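PDB 2QNG: uncharacterized protein SAV2460 from Streptomyces avermitilis, which is of unknown function but belongs to the TerD family and binds two calcium ions. Local coordinates for residues A[54-59]-A[65-70]; A[77-82]-A[109-114]; A[117-122]-A[187-192]. One frame throughout, in Å; residues are numbered along the deposited sequence.

Contact 1: A[54-59]-A[65-70]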
ATOM      1  N   VAL A  54      -2.184  -1.451   2.409  1.00  9.10           N
ATOM      2  CA  VAL A  54      -3.527  -1.697   1.879  0.50  9.76           C
ATOM      3  C   VAL A  54      -3.490  -1.592   0.365  1.00  9.87           C
ATOM      4  O   VAL A  54      -2.751  -0.787  -0.210  1.00 10.37           O
ATOM      5  CB  VAL A  54      -4.610  -0.757   2.508  0.50 11.05           C
ATOM      6  CG1 VAL A  54      -4.225   0.660   2.320  0.50 11.63           C
ATOM      7  CG2 VAL A  54      -5.992  -1.023   1.902  0.50 11.45           C
ATOM      8  N   ALA A  55      -4.259  -2.477  -0.277  1.00  8.96           N
ATOM      9  CA  ALA A  55      -4.402  -2.426  -1.733  1.00 10.10           C
ATOM     10  C   ALA A  55      -5.871  -2.316  -2.093  1.00  9.75           C
ATOM     11  O   ALA A  55      -6.722  -2.876  -1.397  1.00 10.45           O
ATOM     12  CB  ALA A  55      -3.789  -3.651  -2.380  1.00 10.73           C
ATOM     13  N   ALA A  56      -6.149  -1.645  -3.208  1.00 10.05           N
ATOM     14  CA  ALA A  56      -7.506  -1.528  -3.711  1.00 10.75           C
ATOM     15  C   ALA A  56      -7.514  -1.841  -5.186  1.00 10.47           C
ATOM     16  O   ALA A  56      -6.601  -1.427  -5.909  1.00 10.88           O
ATOM     17  CB  ALA A  56      -8.085  -0.146  -3.436  1.00 11.63           C
ATOM     18  N   THR A  57      -8.535  -2.590  -5.624  1.00  9.58           N
ATOM     19  CA  THR A  57      -8.722  -2.871  -7.052  1.00 10.57           C
ATOM     20  C   THR A  57      -9.873  -2.027  -7.579  1.00 10.76           C
ATOM     21  O   THR A  57     -10.807  -1.676  -6.826  1.00 11.59           O
ATOM     22  CB  THR A  57      -9.042  -4.337  -7.289  1.00 10.86           C
ATOM     23  OG1 THR A  57     -10.226  -4.619  -6.553  1.00 11.57           O
ATOM     24  CG2 THR A  57      -7.866  -5.198  -6.794  1.00 12.14           C
ATOM     25  N   PHE A  58      -9.801  -1.706  -8.876  1.00 11.25           N
ATOM     26  CA  PHE A  58     -10.827  -0.881  -9.534  1.00 11.80           C
ATOM     27  C   PHE A  58     -11.247  -1.477 -10.863  1.00 12.52           C
ATOM     28  O   PHE A  58     -10.443  -2.058 -11.587  1.00 12.40           O
ATOM     29  CB  PHE A  58     -10.343   0.562  -9.714  1.00 11.66           C
ATOM     30  CG  PHE A  58      -9.945   1.202  -8.427  1.00 11.56           C
ATOM     31  CD1 PHE A  58     -10.860   1.970  -7.702  1.00 11.20           C
ATOM     32  CD2 PHE A  58      -8.672   0.982  -7.907  1.00 11.96           C
ATOM     33  CE1 PHE A  58     -10.504   2.493  -6.472  1.00 11.33           C
ATOM     34  CE2 PHE A  58      -8.302   1.522  -6.683  1.00 10.32           C
ATOM     35  CZ  PHE A  58      -9.218   2.276  -5.957  1.00 11.21           C
ATOM     36  N   LEU A  59     -12.522  -1.300 -11.179  1.00 13.76           N
ATOM     37  CA  LEU A  59     -13.107  -1.928 -12.348  1.00 15.28           C
ATOM     38  C   LEU A  59     -12.803  -1.118 -13.589  1.00 16.31           C
ATOM     39  O   LEU A  59     -12.700   0.119 -13.533  1.00 15.69           O
ATOM     40  CB  LEU A  59     -14.628  -2.014 -12.182  1.00 16.34           C
ATOM     41  CG  LEU A  59     -15.166  -2.851 -11.015  1.00 18.49           C
ATOM     42  CD1 LEU A  59     -16.673  -2.731 -10.893  1.00 20.14           C
ATOM     43  CD2 LEU A  59     -14.731  -4.313 -11.153  1.00 19.47           C
ATOM     44  N   GLY A  65     -12.722   5.347  -9.308  1.00 20.44           N
ATOM     45  CA  GLY A  65     -13.916   5.464  -8.482  1.00 19.85           C
ATOM     46  C   GLY A  65     -13.987   4.560  -7.271  1.00 17.99           C
ATOM     47  O   GLY A  65     -13.030   4.503  -6.491  1.00 19.24           O
ATOM     48  N   LYS A  66     -15.133   3.894  -7.097  1.00 16.98           N
ATOM     49  CA  LYS A  66     -15.352   3.065  -5.893  1.00 16.32           C
ATOM     50  C   LYS A  66     -14.499   1.795  -5.960  1.00 14.82           C
ATOM     51  O   LYS A  66     -14.587   1.051  -6.936  1.00 14.80           O
ATOM     52  CB  LYS A  66     -16.825   2.669  -5.737  1.00 16.81           C
ATOM     53  CG  LYS A  66     -17.143   1.875  -4.436  1.00 17.25           C
ATOM     54  CD  LYS A  66     -18.650   1.629  -4.206  1.00 18.57           C
ATOM     55  CE  LYS A  66     -18.883   0.730  -2.964  1.00 21.33           C
ATOM     56  NZ  LYS A  66     -20.312   0.683  -2.465  1.00 22.19           N
ATOM     57  N   PRO A  67     -13.685   1.526  -4.920  1.00 14.04           N
ATOM     58  CA  PRO A  67     -12.921   0.277  -4.965  1.00 13.20           C
ATOM     59  C   PRO A  67     -13.832  -0.934  -5.151  1.00 13.55           C
ATOM     60  O   PRO A  67     -14.904  -0.978  -4.530  1.00 14.22           O
ATOM     61  CB  PRO A  67     -12.240   0.244  -3.586  1.00 14.55           C
ATOM     62  CG  PRO A  67     -12.123   1.697  -3.220  1.00 15.35           C
ATOM     63  CD  PRO A  67     -13.401   2.304  -3.702  1.00 14.48           C
ATOM     64  N   ALA A  68     -13.435  -1.885  -6.015  1.00 12.23           N
ATOM     65  CA  ALA A  68     -14.162  -3.138  -6.106  1.00 12.99           C
ATOM     66  C   ALA A  68     -14.000  -3.927  -4.815  1.00 12.17           C
ATOM     67  O   ALA A  68     -14.967  -4.485  -4.282  1.00 13.68           O
ATOM     68  CB  ALA A  68     -13.723  -3.955  -7.322  1.00 12.91           C
ATOM     69  N   TYR A  69     -12.766  -3.941  -4.293  1.00 11.28           N
ATOM     70  CA  TYR A  69     -12.490  -4.491  -2.974  1.00 11.51           C
ATOM     71  C   TYR A  69     -11.161  -3.954  -2.513  1.00 10.97           C
ATOM     72  O   TYR A  69     -10.378  -3.414  -3.301  1.00 10.48           O
ATOM     73  CB  TYR A  69     -12.508  -6.036  -2.945  1.00 12.08           C
ATOM     74  CG  TYR A  69     -11.512  -6.729  -3.845  1.00 12.51           C
ATOM     75  CD1 TYR A  69     -10.171  -6.890  -3.459  1.00 12.28           C
ATOM     76  CD2 TYR A  69     -11.902  -7.225  -5.080  1.00 13.40           C
ATOM     77  CE1 TYR A  69      -9.257  -7.554  -4.280  1.00 13.42           C
ATOM     78  CE2 TYR A  69     -10.982  -7.878  -5.910  1.00 14.67           C
ATOM     79  CZ  TYR A  69      -9.683  -8.042  -5.503  1.00 13.53           C
ATOM     80  OH  TYR A  69      -8.754  -8.696  -6.288  1.00 17.01           O
ATOM     81  N   VAL A  70     -10.954  -4.072  -1.213  1.00 10.92           N
ATOM     82  CA  VAL A  70      -9.672  -3.725  -0.625  1.00 11.44           C
ATOM     83  C   VAL A  70      -9.089  -4.899   0.158  1.00 10.92           C
ATOM     84  O   VAL A  70      -9.832  -5.749   0.679  1.00 12.10           O
ATOM     85  CB  VAL A  70      -9.766  -2.488   0.309  1.00 13.76           C
ATOM     86  CG1 VAL A  70     -10.318  -1.278  -0.433  1.00 15.23           C
ATOM     87  CG2 VAL A  70     -10.599  -2.771   1.507  1.00 14.62           C
TER
HETATM   88  O   HOH W   1     -14.043   0.643  -9.614  1.00 19.52           O
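Phe58 and Pro67 lie side by side and point the same way, with Phe58 CE1 3.7 Å from Pro67 CG. The same ring atom runs up against the backbone: the carbonyl oxygen of Gly65 comes in at the ring edge, 3.2 Å from Phe58 CE1, where the ring hydrogens carry their slight positive charge. Beside this pair, the methyl of Ala56 touches both Pro67 CB and Val70 CG1.

Thr57 and Tyr69 meet differently. With Tyr69 CG set between its own backbone N and carbonyl carbon (chi1 60°), the ring folds back over the neighbouring strand, and Thr57 OG1 sits 3.3 Å above the ring plane, over its centre. Thr57 CB adds a CH-pi contact to that face, while Thr57 CG2 touches Tyr69 CZ and OH. On this side too, Leu59 CD2 rests on Ala68 CB. A leucine in place of Tyr69 would probably leave Thr57 without its flat lid and deprive Asp79 of the weak hydrogen bond it shares with the phenol.

Outward lies the backbone ladder of this antiparallel hairpin. Thr57 N gives a nearly straight bond to Tyr69 O, 3.1 Å and 167° at the hydrogen, and Ala68 N returns one to Thr57 O at 2.8 Å. Where the ladder gives out, a water takes over, accepting from Leu59 N and donating to Lys66 O. On its other edge strand 51-59 is bonded to strand 111-120, and Arg113 makes a cation-pi contact with Phe58. The chemistry thus differs by side: the Phe58-Pro67-Ala56 side is apolar, while the Thr57 side pairs a hydroxyl under an aromatic face with a small apolar touch of Leu59 on Ala68, and main-chain bonds hold the edge strand.

Contact 2: A[77-82]-A[109-114]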
ATOM      1  N   SER A  77      -8.406 -10.833   0.058  1.00 11.92           N
ATOM      2  CA  SER A  77      -8.913 -10.757  -1.309  1.00 13.94           C
ATOM      3  C   SER A  77      -9.986 -11.823  -1.531  1.00 14.83           C
ATOM      4  O   SER A  77      -9.873 -12.925  -1.017  1.00 16.54           O
ATOM      5  CB  SER A  77      -7.783 -11.056  -2.287  1.00 14.95           C
ATOM      6  OG  SER A  77      -8.316 -11.279  -3.577  1.00 17.71           O
ATOM      7  N   PRO A  78     -11.017 -11.520  -2.338  1.00 15.91           N
ATOM      8  CA  PRO A  78     -12.015 -12.571  -2.599  1.00 16.66           C
ATOM      9  C   PRO A  78     -11.489 -13.645  -3.545  1.00 17.66           C
ATOM     10  O   PRO A  78     -12.022 -14.753  -3.577  1.00 18.31           O
ATOM     11  CB  PRO A  78     -13.187 -11.806  -3.224  1.00 17.24           C
ATOM     12  CG  PRO A  78     -12.588 -10.563  -3.798  1.00 18.04           C
ATOM     13  CD  PRO A  78     -11.329 -10.245  -3.006  1.00 15.68           C
ATOM     14  N   ASP A  79     -10.420 -13.309  -4.273  1.00 18.17           N
ATOM     15  CA  ASP A  79      -9.909 -14.142  -5.363  1.00 18.11           C
ATOM     16  C   ASP A  79      -8.498 -14.712  -5.080  1.00 17.79           C
ATOM     17  O   ASP A  79      -7.960 -15.409  -5.946  1.00 18.20           O
ATOM     18  CB  ASP A  79      -9.981 -13.407  -6.760  1.00 18.92           C
ATOM     19  CG  ASP A  79      -9.284 -12.030  -6.776  1.00 20.68           C
ATOM     20  OD1 ASP A  79      -8.194 -11.947  -6.185  1.00 21.71           O
ATOM     21  OD2 ASP A  79      -9.806 -11.039  -7.401  1.00 20.90           O
ATOM     22  N   GLY A  80      -7.899 -14.392  -3.911  1.00 16.01           N
ATOM     23  CA  GLY A  80      -6.572 -14.903  -3.503  1.00 12.95           C
ATOM     24  C   GLY A  80      -5.353 -14.398  -4.303  1.00 11.09           C
ATOM     25  O   GLY A  80      -4.236 -14.931  -4.199  1.00 13.26           O
ATOM     26  N   THR A  81      -5.573 -13.388  -5.131  1.00  9.91           N
ATOM     27  CA  THR A  81      -4.524 -12.920  -6.027  1.00  9.82           C
ATOM     28  C   THR A  81      -3.696 -11.811  -5.407  1.00  8.79           C
ATOM     29  O   THR A  81      -2.612 -11.540  -5.889  1.00  9.26           O
ATOM     30  CB  THR A  81      -5.091 -12.434  -7.372  1.00 11.26           C
ATOM     31  OG1 THR A  81      -6.006 -11.351  -7.154  1.00 15.50           O
ATOM     32  CG2 THR A  81      -5.826 -13.584  -8.069  1.00 12.93           C
ATOM     33  N   ILE A  82      -4.214 -11.156  -4.365  1.00  8.14           N
ATOM     34  CA  ILE A  82      -3.505 -10.083  -3.662  1.00  8.66           C
ATOM     35  C   ILE A  82      -3.596 -10.489  -2.206  1.00  8.09           C
ATOM     36  O   ILE A  82      -4.695 -10.808  -1.721  1.00  9.22           O
ATOM     37  CB  ILE A  82      -4.180  -8.716  -3.852  1.00  8.55           C
ATOM     38  CG1 ILE A  82      -4.057  -8.248  -5.308  1.00 10.06           C
ATOM     39  CG2 ILE A  82      -3.585  -7.679  -2.908  1.00  9.80           C
ATOM     40  CD1 ILE A  82      -4.933  -7.048  -5.683  1.00 10.92           C
ATOM     41  N   SER A 109      -9.766  -9.727 -16.048  0.50 17.29           N
ATOM     42  CA  SER A 109      -9.688  -8.542 -16.898  0.50 18.06           C
ATOM     43  C   SER A 109     -10.624  -7.406 -16.486  0.50 18.42           C
ATOM     44  O   SER A 109     -10.364  -6.245 -16.824  0.50 19.11           O
ATOM     45  CB  SER A 109      -9.960  -8.902 -18.362  0.50 18.20           C
ATOM     46  OG  SER A 109     -11.318  -9.255 -18.529  0.50 18.89           O
ATOM     47  N   ARG A 110     -11.710  -7.734 -15.779  1.00 18.56           N
ATOM     48  CA  ARG A 110     -12.630  -6.725 -15.245  0.50 18.80           C
ATOM     49  C   ARG A 110     -11.916  -5.659 -14.403  1.00 18.40           C
ATOM     50  O   ARG A 110     -12.419  -4.553 -14.232  1.00 18.75           O
ATOM     51  CB  ARG A 110     -13.739  -7.391 -14.418  0.50 18.96           C
ATOM     52  CG  ARG A 110     -13.310  -7.910 -13.044  0.50 19.27           C
ATOM     53  CD  ARG A 110     -14.493  -8.444 -12.232  0.50 19.56           C
ATOM     54  NE  ARG A 110     -14.789  -9.837 -12.559  0.50 23.47           N
ATOM     55  CZ  ARG A 110     -14.649 -10.862 -11.721  0.50 21.60           C
ATOM     56  NH1 ARG A 110     -14.230 -10.670 -10.479  0.50 25.17           N
ATOM     57  NH2 ARG A 110     -14.952 -12.088 -12.126  0.50 26.19           N
ATOM     58  N   TYR A 111     -10.757  -6.022 -13.841  1.00 17.86           N
ATOM     59  CA  TYR A 111      -9.961  -5.091 -13.028  1.00 17.45           C
ATOM     60  C   TYR A 111      -8.928  -4.419 -13.893  1.00 17.38           C
ATOM     61  O   TYR A 111      -8.116  -5.096 -14.521  1.00 19.56           O
ATOM     62  CB  TYR A 111      -9.281  -5.818 -11.859  1.00 17.38           C
ATOM     63  CG  TYR A 111     -10.284  -6.529 -10.993  1.00 16.70           C
ATOM     64  CD1 TYR A 111     -11.187  -5.802 -10.212  1.00 17.10           C
ATOM     65  CD2 TYR A 111     -10.366  -7.921 -10.988  1.00 15.99           C
ATOM     66  CE1 TYR A 111     -12.139  -6.443  -9.428  1.00 17.45           C
ATOM     67  CE2 TYR A 111     -11.308  -8.582 -10.201  1.00 17.97           C
ATOM     68  CZ  TYR A 111     -12.201  -7.834  -9.430  1.00 17.60           C
ATOM     69  OH  TYR A 111     -13.149  -8.483  -8.666  1.00 20.01           O
ATOM     70  N   ALA A 112      -8.944  -3.094 -13.927  1.00 15.15           N
ATOM     71  CA  ALA A 112      -8.058  -2.358 -14.794  1.00 14.88           C
ATOM     72  C   ALA A 112      -7.024  -1.536 -14.061  1.00 13.25           C
ATOM     73  O   ALA A 112      -6.080  -1.036 -14.677  1.00 13.74           O
ATOM     74  CB  ALA A 112      -8.874  -1.448 -15.710  1.00 16.23           C
ATOM     75  N   ARG A 113      -7.188  -1.407 -12.742  1.00 12.25           N
ATOM     76  CA  ARG A 113      -6.292  -0.560 -11.975  1.00 12.13           C
ATOM     77  C   ARG A 113      -6.207  -1.057 -10.551  1.00 11.78           C
ATOM     78  O   ARG A 113      -7.183  -1.551  -9.998  1.00 11.82           O
ATOM     79  CB  ARG A 113      -6.796   0.886 -12.016  1.00 12.69           C
ATOM     80  CG  ARG A 113      -5.973   1.900 -11.227  1.00 12.38           C
ATOM     81  CD  ARG A 113      -6.358   3.352 -11.642  1.00 13.82           C
ATOM     82  NE  ARG A 113      -5.667   4.365 -10.843  1.00 15.40           N
ATOM     83  CZ  ARG A 113      -6.194   4.968  -9.780  1.00 15.62           C
ATOM     84  NH1 ARG A 113      -7.428   4.679  -9.383  1.00 14.38           N
ATOM     85  NH2 ARG A 113      -5.484   5.887  -9.132  1.00 18.08           N
ATOM     86  N   VAL A 114      -4.997  -0.973  -9.999  1.00 10.81           N
ATOM     87  CA  VAL A 114      -4.744  -1.334  -8.602  1.00 10.35           C
ATOM     88  C   VAL A 114      -3.937  -0.205  -7.987  1.00  9.53           C
ATOM     89  O   VAL A 114      -2.958   0.258  -8.587  1.00 10.64           O
ATOM     90  CB  VAL A 114      -3.927  -2.651  -8.501  1.00 10.53           C
ATOM     91  CG1 VAL A 114      -3.623  -3.003  -7.017  1.00 12.22           C
ATOM     92  CG2 VAL A 114      -4.693  -3.774  -9.145  1.00 11.52           C
TER
HETATM   93  O   HOH W   2     -12.510 -10.908  -7.916  1.00 28.60           O
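Asp79 and Tyr111 reach for each other from opposite directions, the carboxylate plane turned 71° from the plane of the ring. They barely touch: Asp79 OD2 stands 4.0 Å from Tyr111 CE2, approaching the ring obliquely. What joins them is a water, which donates to Asp79 OD2 at 2.8 Å and also hydrogen-bonds to Tyr111 OH, bridging carboxylate and phenol.

The CB of Asp79 already points at the strand, and the first torsion (chi1 54°) places CG between backbone N and carbonyl carbon; from there the two oxygens divide the work. OD2 takes the water. OD1 turns back into its own loop, taking Thr81 N on its anti lone pair at 3.2 Å to close an Asx turn. Just before it, Ser77 OG accepts from Asp79 N at 3.0 Å, an ST turn that settles the residue carrying the carboxylate. Across the way, in the conformer given, Arg110 CG lies over the centre of one face of the Tyr111 ring, 3.5 Å above its plane.

The other end of the contact is apolar and loose. Ile82 CD1 and Val114 CG1 approach to 4.5 Å, Ile82 starting strand 82-86 in one sheet and Val114 lying on strand 111-120 in the other. Both also touch Leu102, so the pair belongs to the packing between the sheets. Between Tyr111 and Val114 the strand carries a classic beta bulge, Ala112 and Arg113 both facing Phe58.

The chemistry implies a joint of two kinds, apolar packing between the sheets at one end and a water-mediated polar link at the other, where the Asx-turn bond to Thr81 N probably limits how far the carboxylate can turn.

Contact 3: A[117-122]-A[187-192]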
ATOM      1  N   GLY A 117      -1.137   1.394  -0.929  1.00  9.42           N
ATOM      2  CA  GLY A 117      -0.911   2.482   0.023  1.00  9.34           C
ATOM      3  C   GLY A 117      -0.469   1.976   1.362  1.00  8.17           C
ATOM      4  O   GLY A 117      -0.460   0.760   1.618  1.00  8.72           O
ATOM      5  N   VAL A 118      -0.113   2.937   2.222  1.00  8.58           N
ATOM      6  CA  VAL A 118       0.348   2.649   3.559  1.00  8.75           C
ATOM      7  C   VAL A 118      -0.386   3.615   4.475  1.00  9.38           C
ATOM      8  O   VAL A 118      -0.347   4.834   4.248  1.00 10.04           O
ATOM      9  CB  VAL A 118       1.875   2.840   3.692  1.00  9.71           C
ATOM     10  CG1 VAL A 118       2.348   2.640   5.131  1.00 10.72           C
ATOM     11  CG2 VAL A 118       2.620   1.900   2.737  1.00 10.87           C
ATOM     12  N   VAL A 119      -1.059   3.070   5.495  1.00  9.01           N
ATOM     13  CA  VAL A 119      -1.700   3.901   6.506  1.00  9.31           C
ATOM     14  C   VAL A 119      -0.970   3.794   7.827  1.00  8.89           C
ATOM     15  O   VAL A 119      -0.453   2.721   8.158  1.00  9.69           O
ATOM     16  CB  VAL A 119      -3.184   3.504   6.708  1.00 10.30           C
ATOM     17  CG1 VAL A 119      -3.944   3.640   5.420  1.00 12.99           C
ATOM     18  CG2 VAL A 119      -3.338   2.068   7.259  1.00 12.26           C
ATOM     19  N   ILE A 120      -0.972   4.884   8.591  1.00  8.59           N
ATOM     20  CA  ILE A 120      -0.498   4.850   9.950  1.00  8.78           C
ATOM     21  C   ILE A 120      -1.732   4.792  10.828  1.00  9.12           C
ATOM     22  O   ILE A 120      -2.631   5.633  10.709  1.00 10.40           O
ATOM     23  CB  ILE A 120       0.286   6.106  10.302  1.00  8.49           C
ATOM     24  CG1 ILE A 120       1.470   6.304   9.350  1.00  8.94           C
ATOM     25  CG2 ILE A 120       0.737   6.048  11.783  1.00 10.51           C
ATOM     26  CD1 ILE A 120       2.054   7.687   9.405  1.00  9.28           C
ATOM     27  N   GLN A 121      -1.813   3.780  11.689  1.00  9.93           N
ATOM     28  CA  GLN A 121      -2.955   3.706  12.610  1.00 10.49           C
ATOM     29  C   GLN A 121      -2.953   4.921  13.536  1.00 11.15           C
ATOM     30  O   GLN A 121      -1.899   5.341  14.018  1.00 12.20           O
ATOM     31  CB  GLN A 121      -2.903   2.429  13.446  1.00 10.38           C
ATOM     32  CG  GLN A 121      -3.215   1.174  12.610  1.00 12.10           C
ATOM     33  CD  GLN A 121      -4.686   1.082  12.187  1.00 13.20           C
ATOM     34  OE1 GLN A 121      -5.569   1.661  12.830  1.00 14.77           O
ATOM     35  NE2 GLN A 121      -4.943   0.387  11.094  1.00 13.66           N
ATOM     36  N   GLN A 122      -4.154   5.466  13.789  1.00 11.91           N
ATOM     37  CA  GLN A 122      -4.318   6.742  14.506  1.00 12.97           C
ATOM     38  C   GLN A 122      -5.043   6.607  15.833  1.00 14.88           C
ATOM     39  O   GLN A 122      -5.080   7.558  16.604  1.00 15.27           O
ATOM     40  CB  GLN A 122      -5.112   7.744  13.639  1.00 12.50           C
ATOM     41  CG  GLN A 122      -4.450   8.109  12.315  1.00 11.99           C
ATOM     42  CD  GLN A 122      -3.111   8.762  12.522  1.00 11.37           C
ATOM     43  OE1 GLN A 122      -3.000   9.757  13.244  1.00 11.67           O
ATOM     44  NE2 GLN A 122      -2.084   8.225  11.866  1.00 11.28           N
ATOM     45  N   ALA A 187      -9.768   3.857   7.827  1.00 13.03           N
ATOM     46  CA  ALA A 187     -11.050   3.504   7.214  1.00 13.01           C
ATOM     47  C   ALA A 187     -11.447   4.448   6.080  1.00 12.69           C
ATOM     48  O   ALA A 187     -11.950   4.011   5.028  1.00 13.46           O
ATOM     49  CB  ALA A 187     -12.128   3.432   8.249  1.00 14.28           C
ATOM     50  N   THR A 188     -11.205   5.734   6.287  1.00 11.41           N
ATOM     51  CA  THR A 188     -11.515   6.711   5.267  1.00 11.01           C
ATOM     52  C   THR A 188     -10.578   6.558   4.066  1.00 11.00           C
ATOM     53  O   THR A 188     -11.032   6.559   2.920  1.00 10.78           O
ATOM     54  CB  THR A 188     -11.465   8.141   5.831  1.00 11.88           C
ATOM     55  OG1 THR A 188     -12.376   8.241   6.929  1.00 15.07           O
ATOM     56  CG2 THR A 188     -11.813   9.170   4.777  1.00 11.32           C
ATOM     57  N   PHE A 189      -9.284   6.408   4.347  1.00 11.25           N
ATOM     58  CA  PHE A 189      -8.296   6.238   3.295  1.00 10.97           C
ATOM     59  C   PHE A 189      -8.679   5.094   2.362  1.00 11.77           C
ATOM     60  O   PHE A 189      -8.588   5.235   1.135  1.00 12.33           O
ATOM     61  CB  PHE A 189      -6.929   5.968   3.913  1.00 10.86           C
ATOM     62  CG  PHE A 189      -5.846   5.746   2.904  1.00 10.45           C
ATOM     63  CD1 PHE A 189      -5.292   6.809   2.211  1.00 10.71           C
ATOM     64  CD2 PHE A 189      -5.368   4.469   2.660  1.00 11.32           C
ATOM     65  CE1 PHE A 189      -4.280   6.593   1.282  1.00  9.58           C
ATOM     66  CE2 PHE A 189      -4.331   4.263   1.757  1.00 11.05           C
ATOM     67  CZ  PHE A 189      -3.781   5.319   1.094  1.00 10.60           C
ATOM     68  N   ALA A 190      -9.106   3.966   2.932  1.00 12.05           N
ATOM     69  CA  ALA A 190      -9.445   2.804   2.112  1.00 13.39           C
ATOM     70  C   ALA A 190     -10.554   3.092   1.117  1.00 13.47           C
ATOM     71  O   ALA A 190     -10.634   2.462   0.065  1.00 15.39           O
ATOM     72  CB  ALA A 190      -9.777   1.584   2.963  1.00 13.89           C
ATOM     73  N   ARG A 191     -11.413   4.063   1.438  1.00 12.39           N
ATOM     74  CA  ARG A 191     -12.539   4.372   0.556  1.00 12.67           C
ATOM     75  C   ARG A 191     -12.165   5.367  -0.525  1.00 12.74           C
ATOM     76  O   ARG A 191     -12.809   5.403  -1.580  1.00 13.98           O
ATOM     77  CB  ARG A 191     -13.735   4.939   1.338  1.00 12.42           C
ATOM     78  CG  ARG A 191     -14.241   4.080   2.480  1.00 15.61           C
ATOM     79  CD  ARG A 191     -14.548   2.648   2.107  1.00 19.07           C
ATOM     80  NE  ARG A 191     -15.449   2.499   0.968  1.00 19.85           N
ATOM     81  CZ  ARG A 191     -15.471   1.433   0.161  1.00 19.89           C
ATOM     82  NH1 ARG A 191     -14.652   0.407   0.390  1.00 22.44           N
ATOM     83  NH2 ARG A 191     -16.328   1.387  -0.851  1.00 19.31           N
ATOM     84  N   VAL A 192     -11.162   6.208  -0.248  1.00 11.55           N
ATOM     85  CA  VAL A 192     -10.843   7.338  -1.138  1.00 11.79           C
ATOM     86  C   VAL A 192      -9.523   7.183  -1.888  1.00 11.46           C
ATOM     87  O   VAL A 192      -9.189   8.006  -2.750  1.00 11.90           O
ATOM     88  CB  VAL A 192     -10.899   8.706  -0.396  1.00 11.87           C
ATOM     89  CG1 VAL A 192     -12.272   8.918   0.213  1.00 12.84           C
ATOM     90  CG2 VAL A 192      -9.783   8.821   0.667  1.00 12.06           C
TER
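Phe189 drops from helix 187-192 onto Val119 and Gly117, and its side chain carries the whole of the helix's share in this contact. Its CB lies 4.1 Å from Val119 CG1, at the margin of touch. CG stands anti to the backbone N (chi1 179°), a setting that sends the ring down from the helix to the strand, and it passes the same methyl a little nearer. The tightest meeting comes at CD2, only 3.2 Å from Val119 CG1, a close approach for two carbons. CE2 is still beside that methyl at 3.7 Å, so Val119 CG1 sits beside the CD2-CE2 bond, oblique to the ring, as the two side chains cross. At the tip, CZ meets the backbone: Gly117 CA lies at the ring edge, 4.2 Å away and near the ring plane.

Glycine matters at that last position. A CB on Gly117 would point at the ring and clash with CZ, so the bare backbone lets the aromatic end settle against the strand. No hydrogen bond crosses between the two segments; the contact is purely apolar.

Past the touching residues, the far end of the strand lies near a calcium site. Val119 packs on Asp52, a ligand of one of the two ions, and Gln121 NE2 hydrogen-bonds to Asp52 OD2, an apolar and a polar neighbour for the same ligand residue.

The axes of strand 117-120 and helix 187-192 run nearly antiparallel, 161° apart and 9.5 Å at closest approach, so the helix lies along the sheet. Phe189 also touches Val54 on strand 51-59, Ala159 and Thr161 on strand 159-167, and stacks edge-to-face with Tyr182; the ring thereby spans neighbouring strands of the sheet to which helix 186-192 is packed.

Overall arrangement
All three contacts draw on the sheet in which strands 51-59 and 111-120 are neighbours. Contact 1 is the most extensive and only partly buried: it adds an edge strand by main-chain bonds. Contacts 2 and 3 are buried and much smaller, and both use strand 111-120, at places about 19 Å apart between centres. Contact 2 mixes water-bridged polar groups with packing toward the other sheet; contact 3 is wholly apolar and seats the helix. Contact 1 touches both, through Tyr69 and Asp79 on one hand and through Val54 and Phe189 on the other. Contact 3 lies nearer the chain's centre, and the side chain of its Val119 is about 7 Å from a calcium ion.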